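Local coordinates for pseudopodium-enriched atypical kinase 1 (Homo sapiens, PDB 6BHC), which is a pseudokinase that probably works as a dimeric scaffold rather than through phosphoryl transfer, pairing a kinase fold with an unusual catalytic cleft, at residues P173-Y176 and E177-C181; K385-L388 and L389-F393. The protein carries 1 engineered substitution. All blocks are in the same frame, centred on the assembly; numbering follows the deposited sequence.

Contact 1. Residues P173-Y176 and E177-C181; sequences PDLY and ERQVC
Y176 and V180, one turn apart on the same helix, make the side-chain contact that gives this stretch its character. V180 CG2 sits over one face of the phenol ring, 4.1 Å from the ring centroid and 28° off the normal, a CH-pi contact that leans toward the far half of the ring, with Y176 CE2 to V180 CG2 at 3.6 Å. The ring can lie there because Y176 CG is anti to the backbone N (chi1 175°), which swings it forward along the helix. A looser touch sets L175 CG 3.9 Å from the amide nitrogen Q179 NE2.

The backbone bonds are those of a regular alpha-helix in its opening turns. E177 N donates to P173 O at 3.0 Å, and V180 N reaches Y176 O at 3.0 Å. R178 N to D174 O is more bent, 142° at the hydrogen. This is the start of helix 173-194, in the C-terminal lobe of the kinase fold, where it corresponds to the long central helix alphaE.

The polar ends are taken up by other parts of the chain. Y176 OH bonds to M289 O, and an alanine here would probably leave that carbonyl without its donor and V180 without the ring it packs on. E177 holds S319 and S322 through OE1 and H169 through OE2. R178, extended from CG to NE, forms a salt bridge with E407 on helix 406-417 and also bonds to Y321 OH and L354 O.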
ATOM      1  N   PRO A 173      20.154  19.008  17.454  1.00 29.16           N
ATOM      2  CA  PRO A 173      19.579  20.120  16.682  1.00 26.31           C
ATOM      3  C   PRO A 173      18.865  19.673  15.419  1.00 27.71           C
ATOM      4  O   PRO A 173      17.887  20.315  15.018  1.00 27.44           O
ATOM      5  CB  PRO A 173      20.800  20.994  16.364  1.00 26.61           C
ATOM      6  CG  PRO A 173      21.950  20.044  16.385  1.00 28.08           C
ATOM      7  CD  PRO A 173      21.627  19.033  17.452  1.00 27.13           C
ATOM      8  N   ASP A 174      19.320  18.594  14.779  1.00 24.13           N
ATOM      9  CA  ASP A 174      18.670  18.138  13.554  1.00 31.83           C
ATOM     10  C   ASP A 174      17.260  17.634  13.830  1.00 27.10           C
ATOM     11  O   ASP A 174      16.322  17.957  13.091  1.00 23.74           O
ATOM     12  CB  ASP A 174      19.508  17.047  12.890  1.00 39.81           C
ATOM     13  CG  ASP A 174      20.869  17.542  12.454  1.00 52.29           C
ATOM     14  OD1 ASP A 174      21.307  18.600  12.951  1.00 53.73           O
ATOM     15  OD2 ASP A 174      21.504  16.871  11.615  1.00 59.20           O
ATOM     16  N   LEU A 175      17.090  16.847  14.894  1.00 24.08           N
ATOM     17  CA  LEU A 175      15.777  16.293  15.198  1.00 24.07           C
ATOM     18  C   LEU A 175      14.813  17.373  15.673  1.00 22.83           C
ATOM     19  O   LEU A 175      13.650  17.398  15.256  1.00 22.21           O
ATOM     20  CB  LEU A 175      15.909  15.185  16.243  1.00 30.61           C
ATOM     21  CG  LEU A 175      14.626  14.450  16.634  1.00 50.03           C
ATOM     22  CD1 LEU A 175      13.886  13.963  15.398  1.00 57.73           C
ATOM     23  CD2 LEU A 175      14.943  13.285  17.561  1.00 54.63           C
ATOM     24  N   TYR A 176      15.275  18.279  16.536  1.00 25.01           N
ATOM     25  CA  TYR A 176      14.371  19.289  17.079  1.00 20.68           C
ATOM     26  C   TYR A 176      13.943  20.284  16.008  1.00 24.34           C
ATOM     27  O   TYR A 176      12.757  20.613  15.894  1.00 29.22           O
ATOM     28  CB  TYR A 176      15.019  20.020  18.257  1.00 19.06           C
ATOM     29  CG  TYR A 176      14.156  21.155  18.764  1.00 22.63           C
ATOM     30  CD1 TYR A 176      13.055  20.905  19.573  1.00 23.71           C
ATOM     31  CD2 TYR A 176      14.423  22.472  18.412  1.00 21.16           C
ATOM     32  CE1 TYR A 176      12.252  21.935  20.025  1.00 23.11           C
ATOM     33  CE2 TYR A 176      13.627  23.508  18.859  1.00 25.65           C
ATOM     34  CZ  TYR A 176      12.543  23.234  19.667  1.00 26.34           C
ATOM     35  OH  TYR A 176      11.745  24.259  20.118  1.00 27.32           O
ATOM     36  N   GLU A 177      14.896  20.783  15.216  1.00 24.35           N
ATOM     37  CA  GLU A 177      14.559  21.788  14.215  1.00 27.56           C
ATOM     38  C   GLU A 177      13.756  21.207  13.057  1.00 28.61           C
ATOM     39  O   GLU A 177      13.100  21.965  12.336  1.00 27.50           O
ATOM     40  CB  GLU A 177      15.829  22.471  13.700  1.00 21.83           C
ATOM     41  CG  GLU A 177      16.592  23.221  14.789  1.00 25.56           C
ATOM     42  CD  GLU A 177      17.597  24.220  14.240  1.00 32.85           C
ATOM     43  OE1 GLU A 177      17.705  24.352  13.002  1.00 27.96           O
ATOM     44  OE2 GLU A 177      18.277  24.879  15.053  1.00 33.32           O
ATOM     45  N   ARG A 178      13.789  19.886  12.864  1.00 23.58           N
ATOM     46  CA  ARG A 178      12.880  19.273  11.901  1.00 21.62           C
ATOM     47  C   ARG A 178      11.456  19.241  12.443  1.00 24.47           C
ATOM     48  O   ARG A 178      10.499  19.493  11.701  1.00 20.57           O
ATOM     49  CB  ARG A 178      13.351  17.866  11.533  1.00 19.08           C
ATOM     50  CG  ARG A 178      12.473  17.193  10.483  1.00 25.25           C
ATOM     51  CD  ARG A 178      13.042  15.868   9.997  1.00 22.53           C
ATOM     52  NE  ARG A 178      12.191  15.283   8.964  1.00 23.99           N
ATOM     53  CZ  ARG A 178      12.322  15.522   7.662  1.00 27.38           C
ATOM     54  NH1 ARG A 178      13.277  16.331   7.224  1.00 19.73           N
ATOM     55  NH2 ARG A 178      11.499  14.951   6.794  1.00 21.11           N
ATOM     56  N   GLN A 179      11.294  18.935  13.736  1.00 24.45           N
ATOM     57  CA  GLN A 179       9.972  19.012  14.352  1.00 19.02           C
ATOM     58  C   GLN A 179       9.410  20.425  14.282  1.00 20.22           C
ATOM     59  O   GLN A 179       8.195  20.603  14.140  1.00 29.43           O
ATOM     60  CB  GLN A 179      10.029  18.551  15.810  1.00 17.57           C
ATOM     61  CG  GLN A 179      10.490  17.120  16.016  1.00 27.67           C
ATOM     62  CD  GLN A 179      10.483  16.722  17.482  1.00 52.03           C
ATOM     63  OE1 GLN A 179       9.423  16.573  18.090  1.00 67.47           O
ATOM     64  NE2 GLN A 179      11.668  16.560  18.057  1.00 50.02           N
ATOM     65  N   VAL A 180      10.275  21.437  14.387  1.00 18.79           N
ATOM     66  CA  VAL A 180       9.820  22.818  14.259  1.00 24.59           C
ATOM     67  C   VAL A 180       9.242  23.061  12.871  1.00 25.08           C
ATOM     68  O   VAL A 180       8.176  23.669  12.726  1.00 27.13           O
ATOM     69  CB  VAL A 180      10.972  23.790  14.582  1.00 17.34           C
ATOM     70  CG1 VAL A 180      10.609  25.208  14.175  1.00 16.35           C
ATOM     71  CG2 VAL A 180      11.305  23.733  16.063  1.00 15.99           C
ATOM     72  N   CYS A 181       9.924  22.570  11.830  1.00 16.19           N
ATOM     73  CA  CYS A 181       9.405  22.716  10.472  1.00 22.74           C
ATOM     74  C   CYS A 181       8.068  22.004  10.309  1.00 16.94           C
ATOM     75  O   CYS A 181       7.174  22.499   9.613  1.00 23.74           O
ATOM     76  CB  CYS A 181      10.418  22.187   9.456  1.00 17.55           C
ATOM     77  SG  CYS A 181      11.933  23.167   9.311  1.00 22.31           S
TER

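Contact 2. Residues K385-L388 and L389-F393; sequences KRTL and LMIKF
T387 and I391 meet across one helical turn through their methyl ends, T387 CG2 lying 4.0 Å from I391 CD1. The closer packing is against the backbone: I391 CG1 rests 3.2 Å from T387 O, the same carbonyl that accepts I391 N at 3.0 Å. This follows from the first torsion of I391, which places CG1 beside its own backbone N (chi1 -67°) and thus above the preceding turn. On T387 the corresponding choice (chi1 -59°) turns CG2 toward the following turn and OG1 back to D383 O, so the hydroxyl is satisfied within the helix.

The remaining bonds are equally regular. L389 N to K385 O is nearly straight, 167° at the hydrogen, and M390 N and K392 N reach R386 O and L388 O. As a whole the stretch illustrates how an alpha-helix leaves its side chains for other partners, since few of them touch one another here.

Burial divides the helix. R386, T387, L389 and M390 are packed in, whereas L388 and K392 lie on the exposed side; K392 runs extended to a bend at its last torsion and touches D408 of helix 406-417.

Around helix 371-396, L389 packs on C411 and L415 of helix 406-417, whose L415 O also accepts R386 NE. R386, T387 and M390 lean on helix 16-39 of the same chain, while T387 and I391 meet I20 and A27 of the second subunit, and M390 meets A394 of that subunit, placing the stretch in the helical dimer interface.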
ATOM      1  N   LYS A 385      10.955  11.647  -7.010  1.00 31.40           N
ATOM      2  CA  LYS A 385      10.401  11.699  -5.661  1.00 27.97           C
ATOM      3  C   LYS A 385       8.989  11.130  -5.615  1.00 21.12           C
ATOM      4  O   LYS A 385       8.620  10.454  -4.648  1.00 22.55           O
ATOM      5  CB  LYS A 385      10.418  13.136  -5.139  1.00 25.68           C
ATOM      6  CG  LYS A 385      11.811  13.672  -4.859  1.00 43.15           C
ATOM      7  CD  LYS A 385      12.397  13.082  -3.585  1.00 46.56           C
ATOM      8  CE  LYS A 385      11.622  13.546  -2.361  1.00 50.16           C
ATOM      9  NZ  LYS A 385      12.230  13.064  -1.089  1.00 52.84           N
ATOM     10  N   ARG A 386       8.183  11.392  -6.648  1.00 18.73           N
ATOM     11  CA  ARG A 386       6.842  10.816  -6.692  1.00 24.09           C
ATOM     12  C   ARG A 386       6.903   9.299  -6.804  1.00 30.24           C
ATOM     13  O   ARG A 386       6.081   8.589  -6.213  1.00 23.92           O
ATOM     14  CB  ARG A 386       6.049  11.405  -7.858  1.00 21.54           C
ATOM     15  CG  ARG A 386       5.664  12.864  -7.683  1.00 27.88           C
ATOM     16  CD  ARG A 386       4.580  13.252  -8.674  1.00 30.76           C
ATOM     17  NE  ARG A 386       4.150  14.637  -8.513  1.00 32.01           N
ATOM     18  CZ  ARG A 386       4.411  15.607  -9.383  1.00 35.64           C
ATOM     19  NH1 ARG A 386       5.099  15.343 -10.486  1.00 35.63           N
ATOM     20  NH2 ARG A 386       3.978  16.839  -9.156  1.00 36.59           N
ATOM     21  N   THR A 387       7.875   8.784  -7.561  1.00 20.57           N
ATOM     22  CA  THR A 387       8.039   7.340  -7.681  1.00 23.70           C
ATOM     23  C   THR A 387       8.449   6.721  -6.351  1.00 23.51           C
ATOM     24  O   THR A 387       7.911   5.683  -5.950  1.00 21.99           O
ATOM     25  CB  THR A 387       9.069   7.018  -8.765  1.00 28.02           C
ATOM     26  OG1 THR A 387       8.638   7.576 -10.013  1.00 30.21           O
ATOM     27  CG2 THR A 387       9.238   5.516  -8.919  1.00 30.75           C
ATOM     28  N   LEU A 388       9.394   7.352  -5.649  1.00 24.87           N
ATOM     29  CA  LEU A 388       9.841   6.831  -4.361  1.00 29.39           C
ATOM     30  C   LEU A 388       8.701   6.808  -3.348  1.00 28.09           C
ATOM     31  O   LEU A 388       8.503   5.811  -2.643  1.00 25.79           O
ATOM     32  CB  LEU A 388      11.010   7.666  -3.838  1.00 22.08           C
ATOM     33  CG  LEU A 388      12.315   7.540  -4.626  1.00 27.85           C
ATOM     34  CD1 LEU A 388      13.356   8.519  -4.104  1.00 26.81           C
ATOM     35  CD2 LEU A 388      12.832   6.114  -4.555  1.00 25.04           C
ATOM     36  N   LEU A 389       7.938   7.900  -3.265  1.00 25.92           N
ATOM     37  CA  LEU A 389       6.834   7.951  -2.312  1.00 28.70           C
ATOM     38  C   LEU A 389       5.758   6.929  -2.659  1.00 30.52           C
ATOM     39  O   LEU A 389       5.182   6.298  -1.765  1.00 23.78           O
ATOM     40  CB  LEU A 389       6.243   9.359  -2.264  1.00 19.61           C
ATOM     41  CG  LEU A 389       5.121   9.557  -1.240  1.00 25.35           C
ATOM     42  CD1 LEU A 389       5.611   9.224   0.162  1.00 30.28           C
ATOM     43  CD2 LEU A 389       4.583  10.976  -1.297  1.00 17.90           C
ATOM     44  N   MET A 390       5.475   6.750  -3.952  1.00 25.54           N
ATOM     45  CA  MET A 390       4.491   5.752  -4.357  1.00 24.64           C
ATOM     46  C   MET A 390       4.935   4.351  -3.955  1.00 25.87           C
ATOM     47  O   MET A 390       4.119   3.536  -3.510  1.00 29.97           O
ATOM     48  CB  MET A 390       4.254   5.827  -5.865  1.00 25.42           C
ATOM     49  CG  MET A 390       3.066   5.009  -6.350  1.00 31.98           C
ATOM     50  SD  MET A 390       1.493   5.691  -5.792  1.00 42.62           S
ATOM     51  CE  MET A 390       1.562   7.326  -6.517  1.00 35.52           C
ATOM     52  N   ILE A 391       6.228   4.056  -4.106  1.00 28.17           N
ATOM     53  CA  ILE A 391       6.758   2.765  -3.674  1.00 30.09           C
ATOM     54  C   ILE A 391       6.598   2.602  -2.168  1.00 31.18           C
ATOM     55  O   ILE A 391       6.258   1.519  -1.679  1.00 32.57           O
ATOM     56  CB  ILE A 391       8.229   2.626  -4.112  1.00 31.72           C
ATOM     57  CG1 ILE A 391       8.325   2.534  -5.636  1.00 34.59           C
ATOM     58  CG2 ILE A 391       8.880   1.415  -3.456  1.00 20.18           C
ATOM     59  CD1 ILE A 391       9.744   2.602  -6.166  1.00 27.05           C
ATOM     60  N   LYS A 392       6.823   3.681  -1.412  1.00 27.28           N
ATOM     61  CA  LYS A 392       6.705   3.614   0.043  1.00 27.96           C
ATOM     62  C   LYS A 392       5.292   3.237   0.469  1.00 25.25           C
ATOM     63  O   LYS A 392       5.107   2.401   1.361  1.00 29.96           O
ATOM     64  CB  LYS A 392       7.112   4.950   0.662  1.00 32.51           C
ATOM     65  CG  LYS A 392       7.040   4.987   2.182  1.00 49.80           C
ATOM     66  CD  LYS A 392       7.240   6.404   2.703  1.00 64.90           C
ATOM     67  CE  LYS A 392       7.239   6.452   4.223  1.00 71.56           C
ATOM     68  NZ  LYS A 392       8.404   5.733   4.805  1.00 71.26           N
ATOM     69  N   PHE A 393       4.279   3.846  -0.155  1.00 22.13           N
ATOM     70  CA  PHE A 393       2.900   3.498   0.172  1.00 23.29           C
ATOM     71  C   PHE A 393       2.592   2.056  -0.209  1.00 21.85           C
ATOM     72  O   PHE A 393       1.894   1.348   0.526  1.00 25.02           O
ATOM     73  CB  PHE A 393       1.931   4.453  -0.523  1.00 26.74           C
ATOM     74  CG  PHE A 393       1.645   5.703   0.257  1.00 28.68           C
ATOM     75  CD1 PHE A 393       0.624   5.731   1.196  1.00 31.95           C
ATOM     76  CD2 PHE A 393       2.392   6.851   0.051  1.00 29.76           C
ATOM     77  CE1 PHE A 393       0.357   6.883   1.916  1.00 34.10           C
ATOM     78  CE2 PHE A 393       2.131   8.005   0.767  1.00 34.92           C
ATOM     79  CZ  PHE A 393       1.112   8.021   1.702  1.00 24.47           C
TER

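Contact 1 comes first along the chain, near the start of helix 173-194 within the kinase domain, and contact 2 follows some two hundred residues later on helix 371-396. Their centres are 23 Å apart and their nearest atoms about 8 Å, so they do not touch. Helix 406-417 bridges them: E407 near its beginning pairs with R178 of contact 1, while C411 and L415 pack on L389 of contact 2. Contact 1 thus belongs to the C-terminal lobe, contact 2 to the helices that flank it and meet the second subunit, an arrangement consistent with a kinase fold dimerizing through added helices.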